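Local coordinates for protein imidazolonepropionase (Unidentified, PDB 2Q09) that hydrolyses the carbon-nitrogen bond of imidazolone-5-propanoate to give N-formimidoyl-L-glutamate, the third step of histidine degradation, at residues T16-L21 with L364-V369; A22-L27 with C380-E385; I325-M330 with Y388-D393; D374-N379 with V396-N401. All coordinates share one frame; numbering follows the deposited sequence.

Contact 1: residues T16-L21 with L364-V369; sequences TLRSDL and LGQLRV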
loop_
_atom_site.group_PDB
_atom_site.type_symbol
_atom_site.label_atom_id
_atom_site.label_comp_id
_atom_site.label_asym_id
_atom_site.label_seq_id
_atom_site.Cartn_x
_atom_site.Cartn_y
_atom_site.Cartn_z
ATOM N N THR A 16 -6.375 0.855 19.973
ATOM C CA THR A 16 -5.442 1.911 19.610
ATOM C C THR A 16 -4.309 1.518 18.698
ATOM O O THR A 16 -3.796 2.365 17.963
ATOM C CB THR A 16 -4.821 2.563 20.869
ATOM O OG1 THR A 16 -3.993 1.609 21.544
ATOM C CG2 THR A 16 -5.930 3.028 21.823
ATOM N N LEU A 17 -3.917 0.248 18.736
ATOM C CA LEU A 17 -2.794 -0.205 17.923
ATOM C C LEU A 17 -1.566 0.655 18.254
ATOM O O LEU A 17 -0.699 0.885 17.403
ATOM C CB LEU A 17 -3.121 -0.113 16.419
ATOM C CG LEU A 17 -3.718 -1.333 15.694
ATOM C CD1 LEU A 17 -2.713 -2.487 15.738
ATOM C CD2 LEU A 17 -5.043 -1.760 16.362
ATOM N N ARG A 18 -1.496 1.124 19.499
ATOM C CA ARG A 18 -0.363 1.939 19.937
ATOM C C ARG A 18 0.921 1.108 19.919
ATOM O O ARG A 18 0.929 -0.050 20.333
ATOM C CB ARG A 18 -0.590 2.482 21.352
ATOM C CG ARG A 18 -1.625 3.584 21.461
ATOM C CD ARG A 18 -1.677 4.128 22.888
ATOM N NE ARG A 18 -0.401 4.722 23.274
ATOM C CZ ARG A 18 -0.090 5.098 24.507
ATOM N NH1 ARG A 18 -0.956 4.942 25.492
ATOM N NH2 ARG A 18 1.094 5.633 24.754
ATOM N N SER A 19 2.006 1.708 19.446
ATOM C CA SER A 19 3.293 1.022 19.365
ATOM C C SER A 19 3.841 0.571 20.720
ATOM O O SER A 19 4.631 -0.363 20.796
ATOM C CB SER A 19 4.326 1.927 18.692
ATOM O OG SER A 19 4.472 3.138 19.414
ATOM N N ASP A 20 3.414 1.227 21.791
ATOM C CA ASP A 20 3.907 0.884 23.117
ATOM C C ASP A 20 2.947 0.002 23.901
ATOM O O ASP A 20 3.193 -0.291 25.074
ATOM C CB ASP A 20 4.196 2.162 23.902
ATOM C CG ASP A 20 2.936 2.901 24.292
ATOM O OD1 ASP A 20 1.949 2.865 23.526
ATOM O OD2 ASP A 20 2.932 3.530 25.367
ATOM N N LEU A 21 1.857 -0.416 23.262
ATOM C CA LEU A 21 0.881 -1.279 23.918
ATOM C C LEU A 21 0.845 -2.656 23.269
ATOM O O LEU A 21 0.953 -2.777 22.048
ATOM C CB LEU A 21 -0.514 -0.648 23.881
ATOM C CG LEU A 21 -0.691 0.631 24.706
ATOM C CD1 LEU A 21 -2.144 1.062 24.685
ATOM C CD2 LEU A 21 -0.241 0.375 26.143
ATOM N N LEU A 364 -0.216 8.826 11.153
ATOM C CA LEU A 364 -1.288 7.840 11.002
ATOM C C LEU A 364 -0.980 6.456 11.558
ATOM O O LEU A 364 0.157 6.152 11.911
ATOM C CB LEU A 364 -1.609 7.688 9.514
ATOM C CG LEU A 364 -2.088 8.924 8.748
ATOM C CD1 LEU A 364 -1.911 8.720 7.245
ATOM C CD2 LEU A 364 -3.539 9.175 9.091
ATOM N N GLY A 365 -2.013 5.621 11.629
ATOM C CA GLY A 365 -1.829 4.258 12.083
ATOM C C GLY A 365 -2.075 3.926 13.539
ATOM O O GLY A 365 -2.055 2.742 13.898
ATOM N N GLN A 366 -2.295 4.940 14.376
ATOM C CA GLN A 366 -2.536 4.699 15.799
ATOM C C GLN A 366 -3.564 5.677 16.352
ATOM O O GLN A 366 -3.682 6.801 15.872
ATOM C CB GLN A 366 -1.243 4.862 16.593
ATOM C CG GLN A 366 -0.084 4.010 16.114
ATOM C CD GLN A 366 1.180 4.283 16.899
ATOM O OE1 GLN A 366 1.205 4.140 18.125
ATOM N NE2 GLN A 366 2.237 4.684 16.202
ATOM N N LEU A 367 -4.309 5.244 17.364
ATOM C CA LEU A 367 -5.294 6.115 17.986
ATOM C C LEU A 367 -4.589 6.797 19.156
ATOM O O LEU A 367 -4.702 6.379 20.310
ATOM C CB LEU A 367 -6.514 5.321 18.481
ATOM C CG LEU A 367 -7.338 4.552 17.436
ATOM C CD1 LEU A 367 -8.615 4.044 18.098
ATOM C CD2 LEU A 367 -7.693 5.446 16.258
ATOM N N ARG A 368 -3.822 7.832 18.829
ATOM C CA ARG A 368 -3.093 8.608 19.822
ATOM C C ARG A 368 -3.423 10.080 19.676
ATOM O O ARG A 368 -3.642 10.573 18.572
ATOM C CB ARG A 368 -1.591 8.495 19.620
ATOM C CG ARG A 368 -0.964 7.148 19.795
ATOM C CD ARG A 368 0.529 7.376 19.873
ATOM N NE ARG A 368 1.295 6.149 20.011
ATOM C CZ ARG A 368 2.383 6.044 20.760
ATOM N NH1 ARG A 368 2.816 7.097 21.443
ATOM N NH2 ARG A 368 3.040 4.899 20.827
ATOM N N VAL A 369 -3.415 10.793 20.794
ATOM C CA VAL A 369 -3.669 12.223 20.764
ATOM C C VAL A 369 -2.578 12.881 19.936
ATOM O O VAL A 369 -1.407 12.551 20.067
ATOM C CB VAL A 369 -3.672 12.809 22.191
ATOM C CG1 VAL A 369 -3.367 14.304 22.156
ATOM C CG2 VAL A 369 -5.024 12.565 22.829
HETATM O O HOH W 1 4.898 5.181 17.396
#
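Gln366 and Arg368 both set CG beside the backbone N (chi1 -55° and -64°) and then run out extended, which carries an amide and a guanidinium side by side to Ser19. Gln366 OE1 is gripped by two N-H groups from opposite faces of its amide: Ser19 N lies 2.9 Å from OE1, and Arg368 NE 2.8 Å from the same oxygen. Glutamine suits the place because its other half is a donor; Gln366 NE2 donates a hydrogen bond to a water 3.0 Å away that is also hydrogen-bonded to Ser19 OG.

Behind this polar group, Leu367 N bonds to Thr16 O at 3.0 Å. The Thr16 hydroxyl turns back into its own loop, closing an ST turn onto Arg18 N and meeting Gly25 O.

On the more exposed side Arg18 NE stands 3.9 Å from Arg368 NE, over the centre of the Arg368 guanidinium face. The Asp20 carboxylate lies beside the pair, one oxygen near each arginine: OD2 2.9 Å from Arg18 NH2 and OD1 3.6 Å from Arg368 NH2. Both oxygens lie well out of the guanidinium planes, so the carboxylate probably offsets the arginines by charge rather than by directed bonds.

Contact 2: residues A22-L27 with C380-E385; sequences ADYGLL and CGHPAE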
loop_
_atom_site.group_PDB
_atom_site.type_symbol
_atom_site.label_atom_id
_atom_site.label_comp_id
_atom_site.label_asym_id
_atom_site.label_seq_id
_atom_site.Cartn_x
_atom_site.Cartn_y
_atom_site.Cartn_z
ATOM N N ALA A 22 0.675 -3.686 24.090
ATOM C CA ALA A 22 0.641 -5.059 23.604
ATOM C C ALA A 22 -0.547 -5.364 22.695
ATOM O O ALA A 22 -1.604 -4.736 22.790
ATOM C CB ALA A 22 0.645 -6.026 24.777
ATOM N N ASP A 23 -0.346 -6.339 21.815
ATOM C CA ASP A 23 -1.370 -6.779 20.881
ATOM C C ASP A 23 -2.042 -5.635 20.119
ATOM O O ASP A 23 -1.383 -4.906 19.371
ATOM C CB ASP A 23 -2.419 -7.614 21.622
ATOM C CG ASP A 23 -1.799 -8.762 22.402
ATOM O OD1 ASP A 23 -0.911 -9.444 21.858
ATOM O OD2 ASP A 23 -2.204 -8.986 23.561
ATOM N N TYR A 24 -3.349 -5.487 20.311
ATOM C CA TYR A 24 -4.140 -4.462 19.628
ATOM C C TYR A 24 -4.192 -3.131 20.365
ATOM O O TYR A 24 -4.760 -2.160 19.858
ATOM C CB TYR A 24 -5.577 -4.955 19.445
ATOM C CG TYR A 24 -5.711 -6.144 18.528
ATOM C CD1 TYR A 24 -5.660 -5.989 17.142
ATOM C CD2 TYR A 24 -5.897 -7.432 19.044
ATOM C CE1 TYR A 24 -5.792 -7.085 16.290
ATOM C CE2 TYR A 24 -6.025 -8.534 18.203
ATOM C CZ TYR A 24 -5.974 -8.350 16.827
ATOM O OH TYR A 24 -6.106 -9.424 15.983
ATOM N N GLY A 25 -3.615 -3.084 21.560
ATOM C CA GLY A 25 -3.664 -1.856 22.328
ATOM C C GLY A 25 -5.106 -1.512 22.663
ATOM O O GLY A 25 -5.481 -0.340 22.668
ATOM N N LEU A 26 -5.918 -2.536 22.928
ATOM C CA LEU A 26 -7.330 -2.343 23.263
ATOM C C LEU A 26 -7.468 -1.748 24.660
ATOM O O LEU A 26 -6.749 -2.143 25.579
ATOM C CB LEU A 26 -8.083 -3.676 23.224
ATOM C CG LEU A 26 -8.714 -4.156 21.915
ATOM C CD1 LEU A 26 -9.156 -5.598 22.070
ATOM C CD2 LEU A 26 -9.905 -3.262 21.553
ATOM N N LEU A 27 -8.400 -0.811 24.811
ATOM C CA LEU A 27 -8.639 -0.153 26.096
ATOM C C LEU A 27 -10.118 -0.223 26.463
ATOM O O LEU A 27 -10.955 -0.643 25.651
ATOM C CB LEU A 27 -8.232 1.318 26.022
ATOM C CG LEU A 27 -6.855 1.688 25.461
ATOM C CD1 LEU A 27 -6.775 3.200 25.336
ATOM C CD2 LEU A 27 -5.745 1.172 26.369
ATOM N N CYS A 380 -18.484 -5.164 14.384
ATOM C CA CYS A 380 -18.016 -6.459 14.866
ATOM C C CYS A 380 -17.374 -6.274 16.242
ATOM O O CYS A 380 -16.885 -5.195 16.580
ATOM C CB CYS A 380 -17.049 -7.118 13.871
ATOM S SG CYS A 380 -15.674 -6.115 13.301
ATOM N N GLY A 381 -17.386 -7.336 17.037
ATOM C CA GLY A 381 -16.872 -7.247 18.391
ATOM C C GLY A 381 -15.389 -7.174 18.690
ATOM O O GLY A 381 -14.981 -6.454 19.599
ATOM N N HIS A 382 -14.578 -7.894 17.927
ATOM C CA HIS A 382 -13.151 -7.927 18.197
ATOM C C HIS A 382 -12.337 -7.672 16.921
ATOM O O HIS A 382 -12.723 -8.098 15.834
ATOM C CB HIS A 382 -12.826 -9.291 18.807
ATOM C CG HIS A 382 -11.459 -9.393 19.399
ATOM N ND1 HIS A 382 -10.333 -9.618 18.636
ATOM C CD2 HIS A 382 -11.037 -9.322 20.683
ATOM C CE1 HIS A 382 -9.276 -9.685 19.426
ATOM N NE2 HIS A 382 -9.675 -9.508 20.674
ATOM N N PRO A 383 -11.197 -6.964 17.038
ATOM C CA PRO A 383 -10.364 -6.674 15.870
ATOM C C PRO A 383 -9.814 -7.900 15.132
ATOM O O PRO A 383 -9.501 -7.823 13.940
ATOM C CB PRO A 383 -9.265 -5.777 16.444
ATOM C CG PRO A 383 -9.146 -6.253 17.862
ATOM C CD PRO A 383 -10.599 -6.401 18.259
ATOM N N ALA A 384 -9.685 -9.019 15.837
ATOM C CA ALA A 384 -9.190 -10.241 15.209
ATOM C C ALA A 384 -10.085 -10.603 14.022
ATOM O O ALA A 384 -9.639 -11.215 13.046
ATOM C CB ALA A 384 -9.178 -11.398 16.226
ATOM N N GLU A 385 -11.355 -10.218 14.107
ATOM C CA GLU A 385 -12.296 -10.530 13.042
ATOM C C GLU A 385 -11.998 -9.825 11.711
ATOM O O GLU A 385 -12.434 -10.280 10.651
ATOM C CB GLU A 385 -13.730 -10.208 13.481
ATOM C CG GLU A 385 -14.738 -10.502 12.382
ATOM C CD GLU A 385 -16.156 -10.666 12.888
ATOM O OE1 GLU A 385 -17.042 -10.893 12.043
ATOM O OE2 GLU A 385 -16.394 -10.575 14.114
#
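Pro383 turns the CB-CG side of its ring to the face of Tyr24, and here the packing is close. Pro383 CG stands 3.5 Å from the centroid of the Tyr24 ring and only 10° off its normal, a well-centred CH-pi contact. Pro383 CB adds to it near one side of the ring, 3.7 Å from Tyr24 CE1. Farther out, Tyr24 OH reaches Ala384, coming within 3.3 Å of its CA. Proline suits the spot because its rigid ring holds slightly polarised C-H groups toward the aromatic face, and tyrosine because it is broad enough to span both residues. Tyr24 also rests on Pro343, Val344 and Met347 of helix 343-349, while Pro383 touches Leu63. Were Tyr24 replaced by an alanine, Pro383 would probably lose its aromatic partner and a gap would open between the proline and that helix.

Both loops are shaped by turns: a type II' turn from Ala22 to Gly25 presents the tyrosine, and a type I turn from His382 to Glu385 leads into helix 385-388. His382 holds its imidazole beside its carbonyl carbon (chi1 -168°), where ND1 can accept from Ala384 N at 2.9 Å, a capping bond that probably implies a proton on NE2 instead.

Toward solvent the fit slackens. His382 sends its edge to the Tyr24 face in an offset edge-to-face pair, the planes at 90° and the centroids 5.5 Å apart. Leu26 is likewise exposed; its CD1 comes no nearer than 4.2 Å to Pro383 CD, and about as near to the His382 ring.

Contact 3: residues I325-M330 with Y388-D393; sequences IVSLRM and YLIGVD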
loop_
_atom_site.group_PDB
_atom_site.type_symbol
_atom_site.label_atom_id
_atom_site.label_comp_id
_atom_site.label_asym_id
_atom_site.label_seq_id
_atom_site.Cartn_x
_atom_site.Cartn_y
_atom_site.Cartn_z
ATOM N N ILE A 325 -7.033 -8.828 -7.216
ATOM C CA ILE A 325 -7.992 -8.912 -6.126
ATOM C C ILE A 325 -8.058 -7.605 -5.353
ATOM O O ILE A 325 -7.137 -7.241 -4.628
ATOM C CB ILE A 325 -7.626 -10.083 -5.192
ATOM C CG1 ILE A 325 -7.550 -11.373 -6.022
ATOM C CG2 ILE A 325 -8.664 -10.229 -4.092
ATOM C CD1 ILE A 325 -7.013 -12.575 -5.280
ATOM N N VAL A 326 -9.167 -6.898 -5.519
ATOM C CA VAL A 326 -9.362 -5.613 -4.872
ATOM C C VAL A 326 -9.922 -5.778 -3.471
ATOM O O VAL A 326 -11.109 -5.561 -3.225
ATOM C CB VAL A 326 -10.299 -4.734 -5.701
ATOM C CG1 VAL A 326 -10.408 -3.347 -5.073
ATOM C CG2 VAL A 326 -9.761 -4.632 -7.133
ATOM N N SER A 327 -9.047 -6.175 -2.559
ATOM C CA SER A 327 -9.432 -6.381 -1.176
ATOM C C SER A 327 -8.189 -6.375 -0.292
ATOM O O SER A 327 -7.266 -7.170 -0.495
ATOM C CB SER A 327 -10.149 -7.725 -1.022
ATOM O OG SER A 327 -10.510 -7.947 0.331
ATOM N N LEU A 328 -8.154 -5.472 0.680
ATOM C CA LEU A 328 -7.023 -5.423 1.597
ATOM C C LEU A 328 -7.231 -6.510 2.646
ATOM O O LEU A 328 -6.295 -7.195 3.049
ATOM C CB LEU A 328 -6.925 -4.065 2.298
ATOM C CG LEU A 328 -5.862 -4.004 3.404
ATOM C CD1 LEU A 328 -4.482 -4.283 2.810
ATOM C CD2 LEU A 328 -5.883 -2.634 4.078
ATOM N N ARG A 329 -8.474 -6.660 3.088
ATOM C CA ARG A 329 -8.776 -7.661 4.099
ATOM C C ARG A 329 -8.513 -9.089 3.637
ATOM O O ARG A 329 -8.118 -9.933 4.437
ATOM C CB ARG A 329 -10.212 -7.489 4.601
ATOM C CG ARG A 329 -10.355 -6.195 5.415
ATOM C CD ARG A 329 -11.759 -5.966 5.939
ATOM N NE ARG A 329 -12.150 -6.974 6.917
ATOM C CZ ARG A 329 -13.320 -6.968 7.550
ATOM N NH1 ARG A 329 -14.195 -6.000 7.303
ATOM N NH2 ARG A 329 -13.630 -7.926 8.411
HETATM N N MSE A 330 -8.705 -9.361 2.348
HETATM C CA MSE A 330 -8.441 -10.702 1.828
HETATM C C MSE A 330 -6.929 -10.909 1.960
HETATM O O MSE A 330 -6.451 -12.005 2.265
HETATM C CB MSE A 330 -8.848 -10.805 0.356
HETATM C CG MSE A 330 -8.668 -12.187 -0.252
HETATM SE SE MSE A 330 -9.915 -13.501 0.503
HETATM C CE MSE A 330 -8.660 -14.604 1.464
ATOM N N TYR A 388 -10.199 -12.128 9.683
ATOM C CA TYR A 388 -10.937 -13.381 9.571
ATOM C C TYR A 388 -12.098 -13.422 8.576
ATOM O O TYR A 388 -12.014 -14.116 7.556
ATOM C CB TYR A 388 -11.456 -13.785 10.957
ATOM C CG TYR A 388 -11.883 -15.229 11.051
ATOM C CD1 TYR A 388 -10.934 -16.246 11.121
ATOM C CD2 TYR A 388 -13.233 -15.586 11.056
ATOM C CE1 TYR A 388 -11.317 -17.589 11.200
ATOM C CE2 TYR A 388 -13.625 -16.916 11.129
ATOM C CZ TYR A 388 -12.664 -17.910 11.203
ATOM O OH TYR A 388 -13.053 -19.227 11.274
ATOM N N LEU A 389 -13.180 -12.708 8.886
ATOM C CA LEU A 389 -14.369 -12.683 8.036
ATOM C C LEU A 389 -14.197 -11.634 6.947
ATOM O O LEU A 389 -14.146 -10.434 7.233
ATOM C CB LEU A 389 -15.611 -12.354 8.871
ATOM C CG LEU A 389 -16.929 -12.387 8.096
ATOM C CD1 LEU A 389 -17.202 -13.790 7.597
ATOM C CD2 LEU A 389 -18.050 -11.919 9.004
ATOM N N ILE A 390 -14.152 -12.097 5.701
ATOM C CA ILE A 390 -13.929 -11.219 4.556
ATOM C C ILE A 390 -15.123 -11.027 3.629
ATOM O O ILE A 390 -15.969 -11.905 3.517
ATOM C CB ILE A 390 -12.752 -11.775 3.709
ATOM C CG1 ILE A 390 -11.584 -12.187 4.624
ATOM C CG2 ILE A 390 -12.309 -10.756 2.671
ATOM C CD1 ILE A 390 -11.003 -11.054 5.448
ATOM N N GLY A 391 -15.186 -9.860 2.986
ATOM C CA GLY A 391 -16.239 -9.579 2.025
ATOM C C GLY A 391 -17.535 -8.944 2.496
ATOM O O GLY A 391 -18.407 -8.672 1.676
ATOM N N VAL A 392 -17.670 -8.708 3.798
ATOM C CA VAL A 392 -18.887 -8.117 4.351
ATOM C C VAL A 392 -18.684 -6.677 4.826
ATOM O O VAL A 392 -17.715 -6.377 5.529
ATOM C CB VAL A 392 -19.394 -8.948 5.560
ATOM C CG1 VAL A 392 -20.647 -8.326 6.145
ATOM C CG2 VAL A 392 -19.661 -10.379 5.127
ATOM N N ASP A 393 -19.599 -5.787 4.444
ATOM C CA ASP A 393 -19.517 -4.392 4.865
ATOM C C ASP A 393 -19.833 -4.365 6.357
ATOM O O ASP A 393 -20.904 -4.798 6.780
ATOM C CB ASP A 393 -20.532 -3.525 4.110
ATOM C CG ASP A 393 -20.153 -3.300 2.652
ATOM O OD1 ASP A 393 -19.048 -3.711 2.239
ATOM O OD2 ASP A 393 -20.972 -2.701 1.921
#
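Ile390 makes the apolar part of the contact, spreading its two branches over the first turn of helix 328-339. With CG1 beside the backbone N (chi1 -45°) and CG2 beside the carbonyl carbon, the branches diverge toward different residues. CD1 lies 3.7 Å from Arg329 CB and also close to the carbonyl oxygen of that residue, while CG2 sits 4.2 Å from CB of Met330, present here as selenomethionine. The same methyl passes 4.1 Å from Ser327 OG. A beta-branched isoleucine suits this place, since a methyl and a longer arm leave the same carbon and can lie along the helix start.

Capping is the second kind of interaction. Ser327 is the N-cap, its OG accepting from Met330 N at 3.1 Å, and Glu133 completes the cap by receiving Ser327 OG and Leu328 N. The acidic group probably interacts favourably with the positive end of the helix dipole. This helix belongs to the TIM-barrel amidohydrolase fold, and the Ser327 side chain is about 11 Å from that of Asp317, a ligand of the iron.

Polar contacts centre on Arg329. Its NH2 comes within 2.8 Å of Leu389 O, but at too poor an angle for a hydrogen bond. Arginine suits the place because its several N-H groups can serve more than one acceptor: NH2 bonds Gln394 OE1 and NE bonds Leu386 O, tying the helix start to the chain on both sides of Leu389.

Contact 4: residues D374-N379 with V396-N401; sequences DFLVWN and VSRVVN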
loop_
_atom_site.group_PDB
_atom_site.type_symbol
_atom_site.label_atom_id
_atom_site.label_comp_id
_atom_site.label_asym_id
_atom_site.label_seq_id
_atom_site.Cartn_x
_atom_site.Cartn_y
_atom_site.Cartn_z
ATOM N N ASP A 374 -8.127 9.648 11.581
ATOM C CA ASP A 374 -8.525 8.668 10.574
ATOM C C ASP A 374 -8.839 7.404 11.360
ATOM O O ASP A 374 -7.932 6.659 11.736
ATOM C CB ASP A 374 -7.375 8.406 9.592
ATOM C CG ASP A 374 -7.179 9.537 8.604
ATOM O OD1 ASP A 374 -7.771 10.620 8.807
ATOM O OD2 ASP A 374 -6.425 9.341 7.623
ATOM N N PHE A 375 -10.117 7.172 11.631
ATOM C CA PHE A 375 -10.491 5.993 12.394
ATOM C C PHE A 375 -11.791 5.379 11.911
ATOM O O PHE A 375 -12.536 5.991 11.128
ATOM C CB PHE A 375 -10.565 6.332 13.890
ATOM C CG PHE A 375 -11.521 7.437 14.227
ATOM C CD1 PHE A 375 -12.872 7.179 14.437
ATOM C CD2 PHE A 375 -11.064 8.744 14.350
ATOM C CE1 PHE A 375 -13.752 8.205 14.783
ATOM C CE2 PHE A 375 -11.931 9.779 14.693
ATOM C CZ PHE A 375 -13.280 9.511 14.906
ATOM N N LEU A 376 -12.068 4.170 12.389
ATOM C CA LEU A 376 -13.249 3.438 11.968
ATOM C C LEU A 376 -14.042 2.863 13.133
ATOM O O LEU A 376 -13.462 2.359 14.095
ATOM C CB LEU A 376 -12.826 2.272 11.073
ATOM C CG LEU A 376 -11.772 2.547 9.999
ATOM C CD1 LEU A 376 -11.277 1.233 9.419
ATOM C CD2 LEU A 376 -12.379 3.443 8.908
ATOM N N VAL A 377 -15.365 2.917 13.029
ATOM C CA VAL A 377 -16.236 2.345 14.048
ATOM C C VAL A 377 -16.870 1.130 13.384
ATOM O O VAL A 377 -17.574 1.260 12.378
ATOM C CB VAL A 377 -17.345 3.313 14.474
ATOM C CG1 VAL A 377 -18.286 2.614 15.457
ATOM C CG2 VAL A 377 -16.739 4.549 15.123
ATOM N N TRP A 378 -16.613 -0.051 13.940
ATOM C CA TRP A 378 -17.132 -1.288 13.367
ATOM C C TRP A 378 -18.332 -1.856 14.096
ATOM O O TRP A 378 -18.621 -1.475 15.230
ATOM C CB TRP A 378 -16.053 -2.359 13.369
ATOM C CG TRP A 378 -14.789 -1.973 12.682
ATOM C CD1 TRP A 378 -13.717 -1.319 13.226
ATOM C CD2 TRP A 378 -14.436 -2.270 11.330
ATOM N NE1 TRP A 378 -12.713 -1.198 12.294
ATOM C CE2 TRP A 378 -13.129 -1.773 11.120
ATOM C CE3 TRP A 378 -15.102 -2.907 10.271
ATOM C CZ2 TRP A 378 -12.465 -1.910 9.893
ATOM C CZ3 TRP A 378 -14.440 -3.045 9.047
ATOM C CH2 TRP A 378 -13.134 -2.544 8.872
ATOM N N ASN A 379 -19.030 -2.784 13.450
ATOM C CA ASN A 379 -20.165 -3.417 14.089
ATOM C C ASN A 379 -19.753 -4.806 14.580
ATOM O O ASN A 379 -20.571 -5.538 15.132
ATOM C CB ASN A 379 -21.372 -3.498 13.142
ATOM C CG ASN A 379 -21.109 -4.354 11.922
ATOM O OD1 ASN A 379 -20.016 -4.893 11.736
ATOM N ND2 ASN A 379 -22.122 -4.485 11.075
ATOM N N VAL A 396 -19.612 1.178 10.583
ATOM C CA VAL A 396 -20.745 1.917 11.120
ATOM C C VAL A 396 -20.404 3.391 10.917
ATOM O O VAL A 396 -21.282 4.238 10.732
ATOM C CB VAL A 396 -20.937 1.637 12.627
ATOM C CG1 VAL A 396 -21.804 2.709 13.254
ATOM C CG2 VAL A 396 -21.577 0.265 12.823
ATOM N N SER A 397 -19.106 3.677 10.933
ATOM C CA SER A 397 -18.621 5.037 10.755
ATOM C C SER A 397 -17.199 4.993 10.209
ATOM O O SER A 397 -16.375 4.195 10.663
ATOM C CB SER A 397 -18.659 5.784 12.096
ATOM O OG SER A 397 -18.194 7.117 11.969
ATOM N N ARG A 398 -16.917 5.839 9.224
ATOM C CA ARG A 398 -15.590 5.900 8.617
ATOM C C ARG A 398 -15.167 7.358 8.632
ATOM O O ARG A 398 -15.659 8.167 7.847
ATOM C CB ARG A 398 -15.623 5.365 7.176
ATOM C CG ARG A 398 -14.283 5.453 6.441
ATOM C CD ARG A 398 -14.377 4.798 5.055
ATOM N NE ARG A 398 -13.141 4.965 4.297
ATOM C CZ ARG A 398 -12.797 6.081 3.667
ATOM N NH1 ARG A 398 -13.600 7.142 3.686
ATOM N NH2 ARG A 398 -11.639 6.145 3.031
ATOM N N VAL A 399 -14.248 7.686 9.534
ATOM C CA VAL A 399 -13.781 9.051 9.701
ATOM C C VAL A 399 -12.398 9.301 9.123
ATOM O O VAL A 399 -11.445 8.577 9.422
ATOM C CB VAL A 399 -13.775 9.431 11.195
ATOM C CG1 VAL A 399 -13.205 10.831 11.381
ATOM C CG2 VAL A 399 -15.184 9.361 11.743
ATOM N N VAL A 400 -12.301 10.338 8.292
ATOM C CA VAL A 400 -11.041 10.720 7.673
ATOM C C VAL A 400 -10.839 12.212 7.934
ATOM O O VAL A 400 -11.704 13.031 7.616
ATOM C CB VAL A 400 -11.062 10.435 6.152
ATOM C CG1 VAL A 400 -9.784 10.925 5.507
ATOM C CG2 VAL A 400 -11.239 8.932 5.917
ATOM N N ASN A 401 -9.700 12.551 8.524
ATOM C CA ASN A 401 -9.364 13.926 8.870
ATOM C C ASN A 401 -10.436 14.537 9.766
ATOM O O ASN A 401 -10.750 15.723 9.668
ATOM C CB ASN A 401 -9.190 14.781 7.615
ATOM C CG ASN A 401 -8.310 15.997 7.863
ATOM O OD1 ASN A 401 -8.756 17.142 7.770
ATOM N ND2 ASN A 401 -7.051 15.745 8.197
#
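Strands 375-378 and 397-400 run antiparallel, their axes 4.8 Å apart at closest and 175° between their directions. Phe375 and Val399 form a hydrogen-bonded pair, with Val399 N 2.9 Å from Phe375 O; at the other end Val377 O accepts from both Val396 N, at 2.7 Å, and Ser397 N, at 3.2 Å.

Phe375 CG lies between its backbone N and carbonyl carbon (chi1 58°), which folds the ring over its cross-strand neighbour. Val399 CB stands 3.8 Å from the ring centroid, 12° off the normal, and Trp9 meets the phenyl edge-to-face. With the phenyl ring of Phe375 cut back to the methyl of an alanine, Val399 is likely to lose the face it packs on and Trp9 its edge-to-face partner. Val377 and the small Ser397 continue the face, their CB atoms 3.7 Å apart.

On the other face Leu376 CD2 lies 3.7 Å from Arg398 CG. Arginine suits this buried site because its aliphatic stem packs while NH2 bonds the carbonyls of Pro166 and Val135. Asp374 secures the strand end: OD1 takes Asn401 N head-on at 2.7 Å, and OD2 forms a salt bridge with Arg168.

The two residues opposite Val377 make a classic beta bulge. The pairing, with strand 63-73 on the far edge of strand 375-378, fits the small beta domain that accompanies the TIM barrel in amidohydrolases.

How the contacts relate
Contact 4 is the buried one, a strand pair held by backbone bonds, with a bulge at one end, and by mainly apolar packing beside buried polar groups, whereas contact 3 lies at the surface and contacts 1 and 2 are partly buried. Contacts 1 and 2 share the loop between strands 12-14 and 30-35, whose halves bond each other through Thr16 and Leu17; one half meets the chain before strand 375-378 by polar groups and charges, the other the chain after it by ring packing. Contact 1 also packs on contact 4, Leu367 against Phe375. In contact 3 the chain between the strands of contact 4 reaches a helix start of the barrel domain, where Arg329 touches the Trp378 ring.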